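Local atomic coordinates of glucanase (Clostridium thermocellum, PDB entry 5GXX), a protein that probably hydrolyses internal beta-1,4-glucosidic bonds of cellulose, as a calcium-binding family 9 endoglucanase of the cellulosome. Residues Glu89-Asp103 / Val158-Tyr171. The protein carries 1 engineered substitution. Residues are numbered along the deposited sequence; the frame is centred on the assembly and turned at random.
Sequences ERNLAFALDYLVACD and VLKNDTYLRYAKKY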
ATOM      1  N   GLU A  89      16.857  36.563 -33.903  1.00 15.97           N
ATOM      2  CA  GLU A  89      17.207  35.761 -35.069  1.00 15.66           C
ATOM      3  C   GLU A  89      17.558  34.311 -34.756  1.00 15.47           C
ATOM      4  O   GLU A  89      17.012  33.390 -35.369  1.00 16.91           O
ATOM      5  CB  GLU A  89      18.347  36.412 -35.852  1.00 15.99           C
ATOM      6  CG  GLU A  89      17.844  37.557 -36.726  1.00 16.12           C
ATOM      7  CD  GLU A  89      18.956  38.359 -37.354  1.00 19.64           C
ATOM      8  OE1 GLU A  89      20.137  38.112 -37.032  1.00 25.91           O
ATOM      9  OE2 GLU A  89      18.631  39.255 -38.156  1.00 24.33           O
ATOM     10  N   ARG A  90      18.462  34.098 -33.809  1.00 15.86           N
ATOM     11  CA  ARG A  90      18.887  32.738 -33.488  1.00 15.26           C
ATOM     12  C   ARG A  90      17.813  31.949 -32.741  1.00 15.19           C
ATOM     13  O   ARG A  90      17.704  30.735 -32.907  1.00 14.95           O
ATOM     14  CB  ARG A  90      20.238  32.700 -32.766  1.00 14.76           C
ATOM     15  CG  ARG A  90      20.271  33.304 -31.360  1.00 16.28           C
ATOM     16  CD  ARG A  90      21.735  33.477 -30.955  1.00 18.45           C
ATOM     17  NE  ARG A  90      21.855  33.910 -29.563  1.00 17.77           N
ATOM     18  CZ  ARG A  90      22.994  34.168 -28.927  1.00 19.64           C
ATOM     19  NH1 ARG A  90      24.160  34.064 -29.558  1.00 20.17           N
ATOM     20  NH2 ARG A  90      22.958  34.518 -27.643  1.00 20.24           N
ATOM     21  N   ASN A  91      16.983  32.629 -31.952  1.00 13.56           N
ATOM     22  CA  ASN A  91      15.835  31.936 -31.378  1.00 13.23           C
ATOM     23  C   ASN A  91      14.858  31.459 -32.451  1.00 12.72           C
ATOM     24  O   ASN A  91      14.343  30.346 -32.361  1.00 12.44           O
ATOM     25  CB  ASN A  91      15.144  32.807 -30.327  1.00 13.27           C
ATOM     26  CG  ASN A  91      15.746  32.588 -28.963  1.00 15.07           C
ATOM     27  OD1 ASN A  91      15.527  31.550 -28.340  1.00 15.11           O
ATOM     28  ND2 ASN A  91      16.578  33.520 -28.521  1.00 15.10           N
ATOM     29  N   LEU A  92      14.628  32.290 -33.458  1.00 14.06           N
ATOM     30  CA  LEU A  92      13.796  31.878 -34.577  1.00 12.76           C
ATOM     31  C   LEU A  92      14.438  30.681 -35.288  1.00 15.13           C
ATOM     32  O   LEU A  92      13.740  29.704 -35.573  1.00 14.85           O
ATOM     33  CB  LEU A  92      13.551  33.047 -35.541  1.00 14.29           C
ATOM     34  CG  LEU A  92      12.871  32.688 -36.861  1.00 15.07           C
ATOM     35  CD1 LEU A  92      11.516  32.004 -36.654  1.00 15.50           C
ATOM     36  CD2 LEU A  92      12.719  33.926 -37.711  1.00 17.81           C
ATOM     37  N   ALA A  93      15.749  30.738 -35.529  1.00 14.94           N
ATOM     38  CA  ALA A  93      16.401  29.691 -36.325  1.00 16.56           C
ATOM     39  C   ALA A  93      16.256  28.337 -35.660  1.00 17.11           C
ATOM     40  O   ALA A  93      16.137  27.315 -36.327  1.00 18.06           O
ATOM     41  CB  ALA A  93      17.883  30.010 -36.558  1.00 16.97           C
ATOM     42  N   PHE A  94      16.302  28.333 -34.334  1.00 16.88           N
ATOM     43  CA  PHE A  94      16.191  27.105 -33.561  1.00 16.20           C
ATOM     44  C   PHE A  94      14.869  26.398 -33.870  1.00 16.62           C
ATOM     45  O   PHE A  94      14.830  25.178 -34.046  1.00 16.96           O
ATOM     46  CB  PHE A  94      16.344  27.428 -32.065  1.00 15.83           C
ATOM     47  CG  PHE A  94      16.444  26.217 -31.195  1.00 17.38           C
ATOM     48  CD1 PHE A  94      17.688  25.651 -30.944  1.00 18.61           C
ATOM     49  CD2 PHE A  94      15.315  25.656 -30.619  1.00 19.17           C
ATOM     50  CE1 PHE A  94      17.817  24.515 -30.159  1.00 21.65           C
ATOM     51  CE2 PHE A  94      15.443  24.520 -29.828  1.00 18.65           C
ATOM     52  CZ  PHE A  94      16.685  23.952 -29.594  1.00 18.68           C
ATOM     53  N   ALA A  95      13.779  27.156 -33.934  1.00 15.68           N
ATOM     54  CA  ALA A  95      12.480  26.583 -34.245  1.00 15.37           C
ATOM     55  C   ALA A  95      12.400  26.151 -35.710  1.00 15.49           C
ATOM     56  O   ALA A  95      11.906  25.069 -36.008  1.00 15.73           O
ATOM     57  CB  ALA A  95      11.357  27.570 -33.912  1.00 14.17           C
ATOM     58  N   LEU A  96      12.874  26.999 -36.619  1.00 15.80           N
ATOM     59  CA  LEU A  96      12.875  26.671 -38.038  1.00 14.65           C
ATOM     60  C   LEU A  96      13.683  25.399 -38.309  1.00 16.07           C
ATOM     61  O   LEU A  96      13.257  24.589 -39.136  1.00 16.77           O
ATOM     62  CB  LEU A  96      13.390  27.828 -38.902  1.00 15.04           C
ATOM     63  CG  LEU A  96      12.476  29.061 -38.823  1.00 14.36           C
ATOM     64  CD1 LEU A  96      13.031  30.193 -39.670  1.00 16.03           C
ATOM     65  CD2 LEU A  96      11.023  28.789 -39.179  1.00 16.49           C
ATOM     66  N   ASP A  97      14.808  25.202 -37.622  1.00 15.45           N
ATOM     67  CA  ASP A  97      15.606  23.990 -37.820  1.00 16.19           C
ATOM     68  C   ASP A  97      14.781  22.744 -37.511  1.00 17.07           C
ATOM     69  O   ASP A  97      14.867  21.740 -38.215  1.00 17.99           O
ATOM     70  CB  ASP A  97      16.891  24.017 -36.991  1.00 15.30           C
ATOM     71  CG  ASP A  97      17.917  24.979 -37.558  1.00 18.51           C
ATOM     72  OD1 ASP A  97      17.745  25.441 -38.703  1.00 20.46           O
ATOM     73  OD2 ASP A  97      18.904  25.287 -36.861  1.00 20.84           O
ATOM     74  N   TYR A  98      13.996  22.807 -36.440  1.00 16.70           N
ATOM     75  CA  TYR A  98      13.065  21.747 -36.076  1.00 15.48           C
ATOM     76  C   TYR A  98      12.021  21.502 -37.163  1.00 15.70           C
ATOM     77  O   TYR A  98      11.797  20.341 -37.502  1.00 15.99           O
ATOM     78  CB  TYR A  98      12.437  21.990 -34.688  1.00 14.76           C
ATOM     79  CG  TYR A  98      11.236  21.115 -34.388  1.00 15.63           C
ATOM     80  CD1 TYR A  98       9.951  21.528 -34.732  1.00 12.92           C
ATOM     81  CD2 TYR A  98      11.372  19.874 -33.771  1.00 16.32           C
ATOM     82  CE1 TYR A  98       8.842  20.747 -34.456  1.00 14.86           C
ATOM     83  CE2 TYR A  98      10.271  19.080 -33.497  1.00 17.33           C
ATOM     84  CZ  TYR A  98       9.013  19.516 -33.850  1.00 15.06           C
ATOM     85  OH  TYR A  98       7.896  18.749 -33.597  1.00 17.90           O
ATOM     86  N   LEU A  99      11.419  22.547 -37.727  1.00 16.25           N
ATOM     87  CA  LEU A  99      10.401  22.339 -38.753  1.00 15.30           C
ATOM     88  C   LEU A  99      10.993  21.623 -39.968  1.00 16.44           C
ATOM     89  O   LEU A  99      10.353  20.723 -40.523  1.00 17.57           O
ATOM     90  CB  LEU A  99       9.755  23.650 -39.190  1.00 13.91           C
ATOM     91  CG  LEU A  99       9.056  24.447 -38.085  1.00 16.07           C
ATOM     92  CD1 LEU A  99       8.363  25.678 -38.661  1.00 16.78           C
ATOM     93  CD2 LEU A  99       8.063  23.554 -37.341  1.00 16.34           C
ATOM     94  N   VAL A 100      12.210  22.001 -40.349  1.00 16.36           N
ATOM     95  CA  VAL A 100      12.949  21.282 -41.398  1.00 16.59           C
ATOM     96  C   VAL A 100      13.194  19.820 -41.022  1.00 18.10           C
ATOM     97  O   VAL A 100      12.991  18.922 -41.857  1.00 19.16           O
ATOM     98  CB  VAL A 100      14.265  22.009 -41.776  1.00 16.43           C
ATOM     99  CG1 VAL A 100      15.180  21.166 -42.710  1.00 15.87           C
ATOM    100  CG2 VAL A 100      13.950  23.307 -42.491  1.00 17.81           C
ATOM    101  N   ALA A 101      13.593  19.582 -39.773  1.00 18.32           N
ATOM    102  CA  ALA A 101      13.893  18.225 -39.323  1.00 17.70           C
ATOM    103  C   ALA A 101      12.674  17.310 -39.276  1.00 18.58           C
ATOM    104  O   ALA A 101      12.818  16.085 -39.234  1.00 19.28           O
ATOM    105  CB  ALA A 101      14.643  18.236 -37.988  1.00 16.98           C
ATOM    106  N   CYS A 102      11.478  17.895 -39.306  1.00 16.23           N
ATOM    107  CA  CYS A 102      10.224  17.133 -39.301  1.00 17.39           C
ATOM    108  C   CYS A 102       9.846  16.536 -40.663  1.00 16.92           C
ATOM    109  O   CYS A 102       8.899  15.756 -40.738  1.00 18.89           O
ATOM    110  CB  CYS A 102       9.060  18.025 -38.882  1.00 16.12           C
ATOM    111  SG  CYS A 102       9.032  18.369 -37.107  1.00 17.66           S
ATOM    112  N   ASP A 103      10.566  16.900 -41.720  1.00 19.86           N
ATOM    113  CA  ASP A 103      10.250  16.422 -43.062  1.00 20.13           C
ATOM    114  C   ASP A 103      10.284  14.897 -43.157  1.00 22.28           C
ATOM    115  O   ASP A 103      11.257  14.277 -42.727  1.00 22.25           O
ATOM    116  CB  ASP A 103      11.250  16.993 -44.073  1.00 20.90           C
ATOM    117  CG  ASP A 103      10.973  16.552 -45.497  1.00 23.31           C
ATOM    118  OD1 ASP A 103       9.799  16.498 -45.923  1.00 24.75           O
ATOM    119  OD2 ASP A 103      11.968  16.274 -46.200  1.00 23.67           O
ATOM    120  N   VAL A 158      13.983  36.665 -43.691  1.00 18.55           N
ATOM    121  CA  VAL A 158      14.619  37.443 -42.639  1.00 18.55           C
ATOM    122  C   VAL A 158      15.962  36.868 -42.199  1.00 19.07           C
ATOM    123  O   VAL A 158      16.797  37.604 -41.660  1.00 19.77           O
ATOM    124  CB  VAL A 158      13.650  37.719 -41.454  1.00 16.56           C
ATOM    125  CG1 VAL A 158      12.352  38.285 -41.974  1.00 16.12           C
ATOM    126  CG2 VAL A 158      13.371  36.474 -40.615  1.00 17.75           C
ATOM    127  N   LEU A 159      16.165  35.570 -42.434  1.00 18.85           N
ATOM    128  CA  LEU A 159      17.430  34.902 -42.127  1.00 19.14           C
ATOM    129  C   LEU A 159      18.237  34.524 -43.377  1.00 19.44           C
ATOM    130  O   LEU A 159      19.257  33.839 -43.271  1.00 20.93           O
ATOM    131  CB  LEU A 159      17.201  33.667 -41.244  1.00 18.78           C
ATOM    132  CG  LEU A 159      16.451  33.886 -39.920  1.00 19.59           C
ATOM    133  CD1 LEU A 159      16.243  32.584 -39.163  1.00 19.49           C
ATOM    134  CD2 LEU A 159      17.208  34.890 -39.052  1.00 21.81           C
ATOM    135  N   LYS A 160      17.788  35.002 -44.539  1.00 20.18           N
ATOM    136  CA  LYS A 160      18.549  34.897 -45.788  1.00 22.61           C
ATOM    137  C   LYS A 160      19.026  33.460 -45.970  1.00 22.51           C
ATOM    138  O   LYS A 160      20.217  33.167 -46.134  1.00 23.81           O
ATOM    139  CB  LYS A 160      19.728  35.874 -45.789  1.00 22.45           C
ATOM    140  CG  LYS A 160      19.332  37.340 -45.765  1.00 26.02           C
ATOM    141  CD  LYS A 160      20.555  38.201 -46.046  1.00 33.48           C
ATOM    142  CE  LYS A 160      20.247  39.692 -45.972  1.00 35.80           C
ATOM    143  NZ  LYS A 160      19.121  40.074 -46.868  1.00 39.86           N
ATOM    144  N   ASN A 161      18.071  32.544 -45.904  1.00 22.38           N
ATOM    145  CA  ASN A 161      18.396  31.133 -45.829  1.00 21.93           C
ATOM    146  C   ASN A 161      17.712  30.328 -46.932  1.00 22.56           C
ATOM    147  O   ASN A 161      16.502  30.143 -46.919  1.00 21.92           O
ATOM    148  CB  ASN A 161      17.990  30.627 -44.444  1.00 22.07           C
ATOM    149  CG  ASN A 161      18.509  29.237 -44.145  1.00 22.78           C
ATOM    150  OD1 ASN A 161      18.158  28.268 -44.824  1.00 24.81           O
ATOM    151  ND2 ASN A 161      19.330  29.128 -43.114  1.00 26.50           N
ATOM    152  N   ASP A 162      18.489  29.810 -47.881  1.00 24.22           N
ATOM    153  CA  ASP A 162      17.872  29.110 -49.006  1.00 24.76           C
ATOM    154  C   ASP A 162      17.277  27.746 -48.655  1.00 23.35           C
ATOM    155  O   ASP A 162      16.364  27.280 -49.335  1.00 22.38           O
ATOM    156  CB  ASP A 162      18.839  29.008 -50.194  1.00 27.43           C
ATOM    157  CG  ASP A 162      18.962  30.324 -50.949  1.00 29.67           C
ATOM    158  OD1 ASP A 162      17.958  31.067 -51.063  1.00 36.78           O
ATOM    159  OD2 ASP A 162      20.071  30.631 -51.429  1.00 38.90           O
ATOM    160  N   THR A 163      17.780  27.120 -47.596  1.00 21.89           N
ATOM    161  CA  THR A 163      17.245  25.851 -47.121  1.00 23.26           C
ATOM    162  C   THR A 163      15.817  26.077 -46.631  1.00 21.60           C
ATOM    163  O   THR A 163      14.915  25.317 -46.978  1.00 22.14           O
ATOM    164  CB  THR A 163      18.127  25.250 -46.002  1.00 23.74           C
ATOM    165  OG1 THR A 163      19.408  24.908 -46.540  1.00 27.72           O
ATOM    166  CG2 THR A 163      17.515  24.001 -45.382  1.00 25.17           C
ATOM    167  N   TYR A 164      15.609  27.128 -45.844  1.00 20.86           N
ATOM    168  CA  TYR A 164      14.268  27.374 -45.336  1.00 20.20           C
ATOM    169  C   TYR A 164      13.277  27.561 -46.486  1.00 18.67           C
ATOM    170  O   TYR A 164      12.154  27.058 -46.419  1.00 18.96           O
ATOM    171  CB  TYR A 164      14.218  28.549 -44.344  1.00 19.16           C
ATOM    172  CG  TYR A 164      15.011  28.341 -43.065  1.00 19.01           C
ATOM    173  CD1 TYR A 164      15.320  27.065 -42.593  1.00 16.98           C
ATOM    174  CD2 TYR A 164      15.469  29.431 -42.327  1.00 17.23           C
ATOM    175  CE1 TYR A 164      16.062  26.880 -41.425  1.00 18.03           C
ATOM    176  CE2 TYR A 164      16.208  29.253 -41.182  1.00 17.24           C
ATOM    177  CZ  TYR A 164      16.506  27.983 -40.731  1.00 18.22           C
ATOM    178  OH  TYR A 164      17.236  27.837 -39.568  1.00 20.65           O
ATOM    179  N   LEU A 165      13.699  28.237 -47.553  1.00 19.65           N
ATOM    180  CA  LEU A 165      12.831  28.492 -48.698  1.00 19.00           C
ATOM    181  C   LEU A 165      12.514  27.196 -49.443  1.00 19.88           C
ATOM    182  O   LEU A 165      11.377  26.973 -49.860  1.00 19.88           O
ATOM    183  CB  LEU A 165      13.452  29.526 -49.650  1.00 19.75           C
ATOM    184  CG  LEU A 165      12.620  29.807 -50.908  1.00 22.15           C
ATOM    185  CD1 LEU A 165      11.213  30.351 -50.618  1.00 23.86           C
ATOM    186  CD2 LEU A 165      13.372  30.731 -51.852  1.00 26.26           C
ATOM    187  N   ARG A 166      13.523  26.338 -49.577  1.00 19.66           N
ATOM    188  CA  ARG A 166      13.337  25.036 -50.208  1.00 21.02           C
ATOM    189  C   ARG A 166      12.254  24.223 -49.486  1.00 20.76           C
ATOM    190  O   ARG A 166      11.352  23.671 -50.131  1.00 21.06           O
ATOM    191  CB  ARG A 166      14.667  24.282 -50.249  1.00 20.87           C
ATOM    192  CG  ARG A 166      14.574  22.863 -50.804  1.00 21.90           C
ATOM    193  CD  ARG A 166      15.949  22.185 -50.819  1.00 22.41           C
ATOM    194  NE  ARG A 166      15.881  20.769 -51.179  1.00 22.36           N
ATOM    195  CZ  ARG A 166      15.836  20.300 -52.432  1.00 17.26           C
ATOM    196  NH1 ARG A 166      15.816  21.131 -53.470  1.00 20.14           N
ATOM    197  NH2 ARG A 166      15.778  18.987 -52.641  1.00 19.17           N
ATOM    198  N   TYR A 167      12.343  24.172 -48.155  1.00 19.39           N
ATOM    199  CA  TYR A 167      11.379  23.432 -47.342  1.00 19.94           C
ATOM    200  C   TYR A 167      10.030  24.136 -47.261  1.00 19.40           C
ATOM    201  O   TYR A 167       8.997  23.473 -47.216  1.00 20.52           O
ATOM    202  CB  TYR A 167      11.948  23.102 -45.961  1.00 18.70           C
ATOM    203  CG  TYR A 167      12.917  21.938 -46.036  1.00 20.83           C
ATOM    204  CD1 TYR A 167      14.227  22.121 -46.485  1.00 20.01           C
ATOM    205  CD2 TYR A 167      12.508  20.650 -45.697  1.00 19.74           C
ATOM    206  CE1 TYR A 167      15.108  21.043 -46.590  1.00 22.02           C
ATOM    207  CE2 TYR A 167      13.382  19.566 -45.794  1.00 23.24           C
ATOM    208  CZ  TYR A 167      14.682  19.774 -46.228  1.00 22.66           C
ATOM    209  OH  TYR A 167      15.553  18.704 -46.323  1.00 27.00           O
ATOM    210  N   ALA A 168      10.030  25.468 -47.251  1.00 19.42           N
ATOM    211  CA  ALA A 168       8.765  26.197 -47.339  1.00 18.81           C
ATOM    212  C   ALA A 168       7.992  25.792 -48.594  1.00 19.86           C
ATOM    213  O   ALA A 168       6.776  25.583 -48.550  1.00 20.41           O
ATOM    214  CB  ALA A 168       9.009  27.681 -47.345  1.00 17.48           C
ATOM    215  N   LYS A 169       8.696  25.673 -49.720  1.00 21.41           N
ATOM    216  CA  LYS A 169       8.058  25.262 -50.963  1.00 21.43           C
ATOM    217  C   LYS A 169       7.637  23.798 -50.922  1.00 22.65           C
ATOM    218  O   LYS A 169       6.570  23.464 -51.443  1.00 22.85           O
ATOM    219  CB  LYS A 169       9.004  25.484 -52.139  1.00 21.94           C
ATOM    220  CG  LYS A 169       9.287  26.939 -52.448  1.00 22.41           C
ATOM    221  CD  LYS A 169      10.291  27.062 -53.588  1.00 26.48           C
ATOM    222  CE  LYS A 169      10.545  28.511 -53.946  1.00 27.78           C
ATOM    223  NZ  LYS A 169      11.260  28.584 -55.259  1.00 31.52           N
ATOM    224  N   LYS A 170       8.464  22.945 -50.309  1.00 22.83           N
ATOM    225  CA  LYS A 170       8.132  21.527 -50.174  1.00 23.82           C
ATOM    226  C   LYS A 170       6.812  21.396 -49.417  1.00 23.27           C
ATOM    227  O   LYS A 170       5.873  20.728 -49.856  1.00 23.26           O
ATOM    228  CB  LYS A 170       9.226  20.751 -49.427  1.00 24.63           C
ATOM    229  CG  LYS A 170      10.415  20.236 -50.222  1.00 28.94           C
ATOM    230  CD  LYS A 170      11.273  19.377 -49.300  1.00 31.89           C
ATOM    231  CE  LYS A 170      12.630  19.039 -49.902  1.00 33.78           C
ATOM    232  NZ  LYS A 170      12.506  18.029 -50.985  1.00 38.29           N
ATOM    233  N   TYR A 171       6.732  22.091 -48.284  1.00 21.69           N
ATOM    234  CA  TYR A 171       5.580  21.973 -47.408  1.00 21.26           C
ATOM    235  C   TYR A 171       4.330  22.607 -48.013  1.00 19.87           C
ATOM    236  O   TYR A 171       3.244  22.035 -47.928  1.00 21.17           O
ATOM    237  CB  TYR A 171       5.894  22.544 -46.022  1.00 20.62           C
ATOM    238  CG  TYR A 171       6.939  21.772 -45.244  1.00 17.96           C
ATOM    239  CD1 TYR A 171       7.361  20.493 -45.634  1.00 19.07           C
ATOM    240  CD2 TYR A 171       7.517  22.316 -44.104  1.00 18.28           C
ATOM    241  CE1 TYR A 171       8.306  19.797 -44.887  1.00 19.26           C
ATOM    242  CE2 TYR A 171       8.456  21.619 -43.360  1.00 19.20           C
ATOM    243  CZ  TYR A 171       8.857  20.366 -43.760  1.00 20.06           C
ATOM    244  OH  TYR A 171       9.801  19.706 -43.016  1.00 22.40           O
TER
HETATM  245  O   HOH W   1      16.472  39.389 -39.634  1.00 23.34           O
HETATM  246  O   HOH W   2      14.624  16.386 -45.434  1.00 30.11           O
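Helix 89-101 and helix 162-171 run the same general way, 47° apart, their axes 10.4 Å from each other at the nearest point; the backbones come closest at Val100 and Tyr167, CA to CA 6.5 Å. Both belong to the family 9 catalytic domain, an (alpha/alpha)6 barrel, and three tyrosines of helix 162-171 reach across to its neighbour. Tyr164 is the knob, set in a hole made by Ala93, Leu96, Asp97 and Val100. CB of Leu96 lies over one face of the Tyr164 ring, while Asn161, the N-cap residue, puts CG over the opposite face and takes the Tyr164 N-H on OD1. At the far end of the ring, Tyr164 OH donates to Asp97 OD1 over 2.6 Å, arriving from above the carboxylate plane.

One turn beyond Leu96, Val100 has CG1 anti to its backbone N (chi1 171°), which places that methyl squarely over the centre of the Tyr167 ring, a CH-pi contact of 3.7 Å to the centroid. Water 2 joins Tyr167 OH to Asp103 OD2; the other carboxylate oxygen, OD1, accepts from Gly105 N. In the connection before helix 162-171, Leu159 spreads its methyls: CD1 meets Leu92, Ala93 and Leu96, and CD2 slides along Glu89 CG at 3.6 Å. Glu89 OE2 pairs with Arg85 and, through water 1, reaches Val158 O. Leu99 O is gripped from opposite faces of its carbonyl plane, by Cys102 N and by Tyr171 OH, the latter at 2.7 Å.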